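PDB 6SMO: PKS_KS domain-containing protein from Photorhabdus luminescens subsp. laumondii, which is probably a 3-oxoacyl-[acyl-carrier-protein] synthase, a ketosynthase of the thiolase-like superfamily, with a pentaketo-dodecanal chain held in its pocket. Local coordinates for residues Ser181-Asn186 against Met202-Tyr207; Ser185-Gly190 against Gly194-Gly199; Arg209-Leu214 against Tyr272-Gln277. All blocks are in the same frame, centred on the assembly; numbering follows the deposited sequence.

Overall arrangement
From the N terminus, the chain leaves the short strand 184-185, runs through a loop and climbs helix 193-206. Interaction 2 closes the loop into that helix, with three residues between its segments. Interaction 1 closes a wider loop around it, tying the strand region to the far end of the same helix. The touching residues of interaction 2 thus nest inside those of interaction 1, while the segments overlap at Ser185 and Asn186. Interaction 3 opens after both have closed. It joins strand 212-219 to helix 272-277, and 57 residues lie between its segments. Interactions 1 and 3 touch: His204 O probably accepts bonds from the backbone of Arg209 and Ala210, and Met213 packs against His204.

Interaction 1 of 3, residues Ser181-Asn186 against Met202-Tyr207; sequences SMSVSN and MEHIRY
Met182 sets CG anti to its backbone N (chi1 -178°), and a bend at chi2 (54°) then swings the thioether end over to His204. The imidazole comes to meet it because His204 CG lies anti to its own carbonyl carbon, beside N (chi1 -82°). The contact belongs to a beta-alpha-beta unit of the thiolase fold. The short, weakly bonded strand 184-185 and strand 212-219 both run parallel to strand 123-128, which lies between them, and helix 193-206 makes the connection. Here Met182 and Ser183, next to strand 184-185, meet the last turn of that helix. The two residues share the ring. Met182 CE approaches at a slant, 3.5 Å from His204 CD2. Ser183 CB also comes in at a slant, 3.6 Å from His204 NE2. The touch is van der Waals packing in a buried spot. Ser183 OG lies 3.7 Å from His204 NE2 but makes its bonds elsewhere, to Tyr168 OH and Asp249 OD2 of the neighbouring Ketoacyl_synth_N chain. His204 NE2 is hydrogen-bonded too, and Tyr168 of that chain is the ring's strongest polar partner. Ser183 OG and His204 NE2 are thus satisfied outside this contact, while carbons of both residues pack within the chain. Arg209, in the loop after the helix, and Met213 of strand 212-219 also lie against His204. The sulfur of Met182 is turned back to the backbone of the next residue, where Ser183 N makes a weak hydrogen bond to Met182 SD at 3.4 Å.

Interaction 2 of 3, residues Ser185-Gly190 against Gly194-Gly199; sequences SNISTG and GLDALG
The loop between strand 184-185 and helix 193-206 folds back on the first turns of that helix, where Thr189 and Ile187 meet Asp196. Thr189 OG1 donates a hydrogen bond to Asp196 OD2 at 2.8 Å. The hydroxyl meets OD2 on the anti side of the carboxylate, 31° out of its plane. Thr189 holds OG1 between its backbone N and carbonyl carbon (chi1 42°), which turns the hydroxyl to the helix. Earlier in the loop, Ile187 crosses Asp196 at about a right angle. Its CG2 packs on Asp196 CB at 3.7 Å, and its CD1 lies 3.3 Å from Asp196 O. This strand-to-helix loop of the thiolase fold borders the ligand pocket: Gly190 touches the bound pentaketo-dodecanal chain, and Cys191 follows in the same pocket. Thr189 is the centre of an inverse gamma turn, with a weak bond from Gly190 N to Ser188 O. Asp196 is gripped at both oxygens. OD1 bonds to Tyr289 and Ser433 of this chain, while OD2 also forms a salt bridge with Lys153 of the neighbouring Ketoacyl_synth_N chain.

Interaction 3 of 3, residues Arg209-Leu214 against Tyr272-Gln277; sequences RADIML and YEHAKQ
Aliphatic packing on a histidine ring joins the start of strand 212-219 and the residue before it to helix 272-277, at the end of the thiolase-fold sheet where strand 212-219 begins. Asp211 and Ile212 supply the carbons and His274 the ring. Strand 263-271 pairs antiparallel with strand 212-219 and runs straight into this helix, so the helix packs back on the start of the neighbouring strand. His274 has CG anti to its backbone N (chi1 -172°), which carries the imidazole across to the strand. Ile212 CG1 comes to 3.5 Å from His274 CE1, and Ile212 CD1 follows at 3.7 Å from the same CE1. Asp211 crosses the histidine at about a right angle, with its CB 3.7 Å from His274 CD2. Its carboxylate is nearly parallel to the ring, the planes 19° apart. Both approaches to the imidazole are oblique. The polar ends are bonded elsewhere. Asp211 OD1 makes salt bridges with Arg27 and Arg122, and His274 ND1 is hydrogen-bonded to Glu270 near the end of the preceding strand. Asp211 OD2 remains 4.9 Å from His274 NE2, too far to pair. Nonpolar touches thus join strand and helix, while the bond to Glu270 would tend to polarise the ring, perhaps favouring a protonated imidazole, and the arginines probably compensate much of the charge of Asp211.

Interaction 1 of 3, residues Ser181-Asn186 against Met202-Tyr207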
loop_
_atom_site.group_PDB
_atom_site.type_symbol
_atom_site.label_atom_id
_atom_site.label_comp_id
_atom_site.label_asym_id
_atom_site.label_seq_id
_atom_site.Cartn_x
_atom_site.Cartn_y
_atom_site.Cartn_z
ATOM N N SER B 181 -21.687 2.481 -5.422
ATOM C CA SER B 181 -21.453 3.377 -6.587
ATOM C C SER B 181 -20.495 4.521 -6.226
ATOM O O SER B 181 -19.955 5.137 -7.162
ATOM C CB SER B 181 -22.752 3.909 -7.133
ATOM O OG SER B 181 -23.661 2.851 -7.396
ATOM N N MET B 182 -20.300 4.803 -4.932
ATOM C CA MET B 182 -19.317 5.801 -4.424
ATOM C C MET B 182 -17.905 5.207 -4.535
ATOM O O MET B 182 -17.797 3.977 -4.708
ATOM C CB MET B 182 -19.627 6.170 -2.967
ATOM C CG MET B 182 -18.707 7.215 -2.351
ATOM S SD MET B 182 -18.595 8.743 -3.313
ATOM C CE MET B 182 -17.029 9.386 -2.728
ATOM N N SER B 183 -16.876 6.059 -4.465
ATOM C CA SER B 183 -15.427 5.718 -4.533
ATOM C C SER B 183 -15.159 4.295 -4.028
ATOM O O SER B 183 -15.456 4.018 -2.848
ATOM C CB SER B 183 -14.609 6.715 -3.752
ATOM O OG SER B 183 -13.261 6.280 -3.630
ATOM N N VAL B 184 -14.604 3.440 -4.896
ATOM C CA VAL B 184 -14.028 2.107 -4.547
ATOM C C VAL B 184 -12.505 2.206 -4.700
ATOM O O VAL B 184 -12.049 2.529 -5.814
ATOM C CB VAL B 184 -14.620 0.984 -5.423
ATOM C CG1 VAL B 184 -13.957 -0.360 -5.157
ATOM C CG2 VAL B 184 -16.127 0.875 -5.249
ATOM N N SER B 185 -11.755 1.953 -3.623
ATOM C CA SER B 185 -10.280 2.128 -3.559
ATOM C C SER B 185 -9.615 0.883 -2.964
ATOM O O SER B 185 -10.290 0.139 -2.222
ATOM C CB SER B 185 -9.917 3.365 -2.775
ATOM O OG SER B 185 -10.370 3.268 -1.433
ATOM N N ASN B 186 -8.331 0.717 -3.284
ATOM C CA ASN B 186 -7.464 -0.356 -2.742
ATOM C C ASN B 186 -6.154 0.291 -2.293
ATOM O O ASN B 186 -5.312 0.560 -3.142
ATOM C CB ASN B 186 -7.208 -1.493 -3.733
ATOM C CG ASN B 186 -6.170 -2.473 -3.234
ATOM O OD1 ASN B 186 -5.287 -2.872 -3.971
ATOM N ND2 ASN B 186 -6.262 -2.859 -1.978
ATOM N N MET B 202 -13.175 7.225 6.649
ATOM C CA MET B 202 -13.565 8.250 7.658
ATOM C C MET B 202 -13.684 9.619 6.976
ATOM O O MET B 202 -14.651 10.347 7.282
ATOM C CB MET B 202 -12.530 8.328 8.785
ATOM C CG MET B 202 -12.953 9.205 9.951
ATOM S SD MET B 202 -11.546 9.780 10.937
ATOM C CE MET B 202 -10.830 10.984 9.817
ATOM N N GLU B 203 -12.735 9.951 6.093
ATOM C CA GLU B 203 -12.670 11.249 5.367
ATOM C C GLU B 203 -13.883 11.386 4.436
ATOM O O GLU B 203 -14.479 12.481 4.413
ATOM C CB GLU B 203 -11.352 11.367 4.597
ATOM C CG GLU B 203 -10.156 11.637 5.495
ATOM C CD GLU B 203 -8.800 11.450 4.834
ATOM O OE1 GLU B 203 -7.810 11.252 5.569
ATOM O OE2 GLU B 203 -8.735 11.505 3.589
ATOM N N HIS B 204 -14.234 10.319 3.709
ATOM C CA HIS B 204 -15.403 10.266 2.785
ATOM C C HIS B 204 -16.686 10.627 3.543
ATOM O O HIS B 204 -17.463 11.452 3.022
ATOM C CB HIS B 204 -15.521 8.890 2.112
ATOM C CG HIS B 204 -14.638 8.720 0.923
ATOM N ND1 HIS B 204 -13.652 7.755 0.864
ATOM C CD2 HIS B 204 -14.588 9.384 -0.252
ATOM C CE1 HIS B 204 -13.033 7.833 -0.296
ATOM N NE2 HIS B 204 -13.589 8.824 -0.999
ATOM N N ILE B 205 -16.890 10.037 4.725
ATOM C CA ILE B 205 -18.119 10.217 5.556
ATOM C C ILE B 205 -18.100 11.618 6.178
ATOM O O ILE B 205 -19.138 12.306 6.106
ATOM C CB ILE B 205 -18.243 9.110 6.626
ATOM C CG1 ILE B 205 -18.325 7.715 5.998
ATOM C CG2 ILE B 205 -19.431 9.374 7.544
ATOM C CD1 ILE B 205 -18.013 6.589 6.957
ATOM N N ARG B 206 -16.962 12.017 6.757
ATOM C CA ARG B 206 -16.812 13.273 7.542
ATOM C C ARG B 206 -17.033 14.495 6.641
ATOM O O ARG B 206 -17.730 15.425 7.089
ATOM C CB ARG B 206 -15.437 13.345 8.215
ATOM C CG ARG B 206 -15.208 14.629 9.000
ATOM C CD ARG B 206 -14.305 14.449 10.205
ATOM N NE ARG B 206 -12.893 14.467 9.855
ATOM C CZ ARG B 206 -11.898 14.166 10.685
ATOM N NH1 ARG B 206 -10.649 14.219 10.253
ATOM N NH2 ARG B 206 -12.145 13.804 11.932
ATOM N N TYR B 207 -16.466 14.491 5.430
ATOM C CA TYR B 207 -16.463 15.648 4.492
ATOM C C TYR B 207 -17.655 15.566 3.525
ATOM O O TYR B 207 -17.745 16.425 2.626
ATOM C CB TYR B 207 -15.108 15.744 3.782
ATOM C CG TYR B 207 -13.951 16.019 4.711
ATOM C CD1 TYR B 207 -13.961 17.115 5.561
ATOM C CD2 TYR B 207 -12.843 15.186 4.749
ATOM C CE1 TYR B 207 -12.907 17.375 6.423
ATOM C CE2 TYR B 207 -11.780 15.433 5.602
ATOM C CZ TYR B 207 -11.811 16.532 6.443
ATOM O OH TYR B 207 -10.767 16.778 7.288
#

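Interaction 2 of 3, residues Ser185-Gly190 against Gly194-Gly199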
loop_
_atom_site.group_PDB
_atom_site.type_symbol
_atom_site.label_atom_id
_atom_site.label_comp_id
_atom_site.label_asym_id
_atom_site.label_seq_id
_atom_site.Cartn_x
_atom_site.Cartn_y
_atom_site.Cartn_z
ATOM N N SER B 185 -11.755 1.953 -3.623
ATOM C CA SER B 185 -10.280 2.128 -3.559
ATOM C C SER B 185 -9.615 0.883 -2.964
ATOM O O SER B 185 -10.290 0.139 -2.222
ATOM C CB SER B 185 -9.917 3.365 -2.775
ATOM O OG SER B 185 -10.370 3.268 -1.433
ATOM N N ASN B 186 -8.331 0.717 -3.284
ATOM C CA ASN B 186 -7.464 -0.356 -2.742
ATOM C C ASN B 186 -6.154 0.291 -2.293
ATOM O O ASN B 186 -5.312 0.560 -3.142
ATOM C CB ASN B 186 -7.208 -1.493 -3.733
ATOM C CG ASN B 186 -6.170 -2.473 -3.234
ATOM O OD1 ASN B 186 -5.287 -2.872 -3.971
ATOM N ND2 ASN B 186 -6.262 -2.859 -1.978
ATOM N N ILE B 187 -6.043 0.600 -1.006
ATOM C CA ILE B 187 -4.791 1.178 -0.448
ATOM C C ILE B 187 -3.869 -0.005 -0.158
ATOM O O ILE B 187 -4.327 -0.944 0.471
ATOM C CB ILE B 187 -5.111 2.031 0.793
ATOM C CG1 ILE B 187 -5.942 3.254 0.404
ATOM C CG2 ILE B 187 -3.845 2.427 1.522
ATOM C CD1 ILE B 187 -6.416 4.074 1.564
ATOM N N SER B 188 -2.628 0.044 -0.629
ATOM C CA SER B 188 -1.692 -1.093 -0.449
ATOM C C SER B 188 -0.437 -0.672 0.316
ATOM O O SER B 188 0.628 -1.184 -0.004
ATOM C CB SER B 188 -1.359 -1.726 -1.760
ATOM O OG SER B 188 -0.866 -0.763 -2.666
ATOM N N THR B 189 -0.570 0.256 1.259
ATOM C CA THR B 189 0.579 0.764 2.054
ATOM C C THR B 189 1.105 -0.276 3.049
ATOM O O THR B 189 1.200 0.061 4.224
ATOM C CB THR B 189 0.178 2.035 2.804
ATOM O OG1 THR B 189 -1.129 1.803 3.321
ATOM C CG2 THR B 189 0.155 3.254 1.915
ATOM N N GLY B 190 1.471 -1.472 2.588
ATOM C CA GLY B 190 2.010 -2.520 3.473
ATOM C C GLY B 190 1.083 -2.904 4.615
ATOM O O GLY B 190 -0.074 -3.229 4.358
ATOM N N GLY B 194 -4.503 -1.262 6.356
ATOM C CA GLY B 194 -5.746 -1.507 7.115
ATOM C C GLY B 194 -6.324 -0.228 7.699
ATOM O O GLY B 194 -7.499 0.067 7.406
ATOM N N LEU B 195 -5.530 0.508 8.486
ATOM C CA LEU B 195 -5.944 1.782 9.139
ATOM C C LEU B 195 -6.091 2.887 8.088
ATOM O O LEU B 195 -6.940 3.776 8.291
ATOM C CB LEU B 195 -4.917 2.196 10.200
ATOM C CG LEU B 195 -4.828 1.326 11.454
ATOM C CD1 LEU B 195 -4.132 2.089 12.569
ATOM C CD2 LEU B 195 -6.198 0.854 11.924
ATOM N N ASP B 196 -5.281 2.849 7.025
ATOM C CA ASP B 196 -5.303 3.855 5.928
ATOM C C ASP B 196 -6.627 3.742 5.162
ATOM O O ASP B 196 -7.149 4.794 4.739
ATOM C CB ASP B 196 -4.084 3.703 5.014
ATOM C CG ASP B 196 -2.769 4.086 5.673
ATOM O OD1 ASP B 196 -2.800 4.535 6.836
ATOM O OD2 ASP B 196 -1.721 3.939 5.015
ATOM N N ALA B 197 -7.149 2.521 4.999
ATOM C CA ALA B 197 -8.468 2.232 4.387
ATOM C C ALA B 197 -9.582 2.795 5.277
ATOM O O ALA B 197 -10.528 3.395 4.732
ATOM C CB ALA B 197 -8.628 0.748 4.170
ATOM N N LEU B 198 -9.470 2.601 6.596
ATOM C CA LEU B 198 -10.395 3.173 7.613
ATOM C C LEU B 198 -10.267 4.702 7.611
ATOM O O LEU B 198 -11.300 5.380 7.767
ATOM C CB LEU B 198 -10.064 2.590 8.991
ATOM C CG LEU B 198 -10.376 1.105 9.175
ATOM C CD1 LEU B 198 -9.674 0.550 10.405
ATOM C CD2 LEU B 198 -11.875 0.870 9.270
ATOM N N GLY B 199 -9.040 5.210 7.437
ATOM C CA GLY B 199 -8.721 6.651 7.396
ATOM C C GLY B 199 -9.402 7.361 6.238
ATOM O O GLY B 199 -10.040 8.404 6.485
#

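Interaction 3 of 3, residues Arg209-Leu214 against Tyr272-Gln277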
loop_
_atom_site.group_PDB
_atom_site.type_symbol
_atom_site.label_atom_id
_atom_site.label_comp_id
_atom_site.label_asym_id
_atom_site.label_seq_id
_atom_site.Cartn_x
_atom_site.Cartn_y
_atom_site.Cartn_z
ATOM N N ARG B 209 -19.133 13.102 1.384
ATOM C CA ARG B 209 -19.167 12.420 0.060
ATOM C C ARG B 209 -19.967 11.116 0.166
ATOM O O ARG B 209 -20.662 10.779 -0.813
ATOM C CB ARG B 209 -17.750 12.147 -0.453
ATOM C CG ARG B 209 -16.978 13.400 -0.842
ATOM C CD ARG B 209 -15.482 13.153 -0.919
ATOM N NE ARG B 209 -14.747 14.060 -0.046
ATOM C CZ ARG B 209 -13.604 13.777 0.577
ATOM N NH1 ARG B 209 -13.027 12.592 0.442
ATOM N NH2 ARG B 209 -13.039 14.688 1.350
ATOM N N ALA B 210 -19.865 10.410 1.297
ATOM C CA ALA B 210 -20.539 9.115 1.555
ATOM C C ALA B 210 -21.340 9.181 2.860
ATOM O O ALA B 210 -20.953 9.952 3.760
ATOM C CB ALA B 210 -19.518 8.005 1.602
ATOM N N ASP B 211 -22.422 8.398 2.940
ATOM C CA ASP B 211 -23.243 8.195 4.164
ATOM C C ASP B 211 -22.831 6.869 4.811
ATOM O O ASP B 211 -22.609 6.860 6.035
ATOM C CB ASP B 211 -24.740 8.224 3.843
ATOM C CG ASP B 211 -25.257 9.592 3.425
ATOM O OD1 ASP B 211 -24.715 10.603 3.919
ATOM O OD2 ASP B 211 -26.195 9.636 2.605
ATOM N N ILE B 212 -22.739 5.801 4.009
ATOM C CA ILE B 212 -22.254 4.448 4.417
ATOM C C ILE B 212 -20.884 4.218 3.766
ATOM O O ILE B 212 -20.638 4.802 2.692
ATOM C CB ILE B 212 -23.265 3.349 4.021
ATOM C CG1 ILE B 212 -24.713 3.761 4.304
ATOM C CG2 ILE B 212 -22.918 2.031 4.698
ATOM C CD1 ILE B 212 -25.742 2.949 3.547
ATOM N N MET B 213 -20.028 3.405 4.391
ATOM C CA MET B 213 -18.686 3.047 3.855
ATOM C C MET B 213 -18.234 1.699 4.434
ATOM O O MET B 213 -18.101 1.597 5.670
ATOM C CB MET B 213 -17.656 4.130 4.197
ATOM C CG MET B 213 -16.499 4.195 3.219
ATOM S SD MET B 213 -16.925 5.053 1.684
ATOM C CE MET B 213 -15.449 4.741 0.717
ATOM N N LEU B 214 -18.017 0.707 3.566
ATOM C CA LEU B 214 -17.451 -0.623 3.923
ATOM C C LEU B 214 -15.922 -0.533 3.851
ATOM O O LEU B 214 -15.387 -0.433 2.730
ATOM C CB LEU B 214 -18.005 -1.682 2.964
ATOM C CG LEU B 214 -17.760 -3.135 3.371
ATOM C CD1 LEU B 214 -18.935 -4.017 2.977
ATOM C CD2 LEU B 214 -16.469 -3.668 2.768
ATOM N N TYR B 272 -23.097 9.557 11.786
ATOM C CA TYR B 272 -23.802 9.516 13.095
ATOM C C TYR B 272 -25.297 9.786 12.878
ATOM O O TYR B 272 -26.125 9.097 13.505
ATOM C CB TYR B 272 -23.184 10.519 14.073
ATOM C CG TYR B 272 -23.727 10.445 15.478
ATOM C CD1 TYR B 272 -23.612 9.284 16.227
ATOM C CD2 TYR B 272 -24.345 11.535 16.068
ATOM C CE1 TYR B 272 -24.105 9.204 17.519
ATOM C CE2 TYR B 272 -24.843 11.474 17.361
ATOM C CZ TYR B 272 -24.722 10.303 18.089
ATOM O OH TYR B 272 -25.210 10.236 19.363
ATOM N N GLU B 273 -25.623 10.749 12.007
ATOM C CA GLU B 273 -27.016 11.148 11.665
ATOM C C GLU B 273 -27.709 10.008 10.907
ATOM O O GLU B 273 -28.882 9.725 11.222
ATOM C CB GLU B 273 -27.024 12.434 10.835
ATOM C CG GLU B 273 -26.527 13.655 11.593
ATOM C CD GLU B 273 -27.400 14.085 12.761
ATOM O OE1 GLU B 273 -26.847 14.331 13.852
ATOM O OE2 GLU B 273 -28.631 14.179 12.575
ATOM N N HIS B 274 -27.007 9.381 9.954
ATOM C CA HIS B 274 -27.524 8.283 9.092
ATOM C C HIS B 274 -27.861 7.052 9.942
ATOM O O HIS B 274 -28.887 6.404 9.655
ATOM C CB HIS B 274 -26.516 7.938 7.986
ATOM C CG HIS B 274 -27.046 6.980 6.971
ATOM N ND1 HIS B 274 -26.911 5.612 7.105
ATOM C CD2 HIS B 274 -27.714 7.183 5.814
ATOM C CE1 HIS B 274 -27.470 5.014 6.073
ATOM N NE2 HIS B 274 -27.969 5.956 5.266
ATOM N N ALA B 275 -27.022 6.742 10.936
ATOM C CA ALA B 275 -27.157 5.574 11.838
ATOM C C ALA B 275 -28.359 5.760 12.774
ATOM O O ALA B 275 -29.085 4.771 12.999
ATOM C CB ALA B 275 -25.880 5.369 12.616
ATOM N N LYS B 276 -28.553 6.976 13.300
ATOM C CA LYS B 276 -29.616 7.306 14.290
ATOM C C LYS B 276 -30.999 7.241 13.630
ATOM O O LYS B 276 -31.941 6.782 14.304
ATOM C CB LYS B 276 -29.382 8.687 14.912
ATOM C CG LYS B 276 -28.391 8.714 16.069
ATOM C CD LYS B 276 -28.495 9.958 16.929
ATOM C CE LYS B 276 -28.141 11.230 16.189
ATOM N NZ LYS B 276 -28.212 12.416 17.075
ATOM N N GLN B 277 -31.118 7.678 12.371
ATOM C CA GLN B 277 -32.410 7.758 11.634
ATOM C C GLN B 277 -32.966 6.347 11.392
ATOM O O GLN B 277 -34.191 6.171 11.553
ATOM C CB GLN B 277 -32.248 8.526 10.319
ATOM C CG GLN B 277 -32.145 10.036 10.503
ATOM C CD GLN B 277 -33.440 10.660 10.966
ATOM O OE1 GLN B 277 -33.501 11.312 12.006
ATOM N NE2 GLN B 277 -34.495 10.460 10.193
#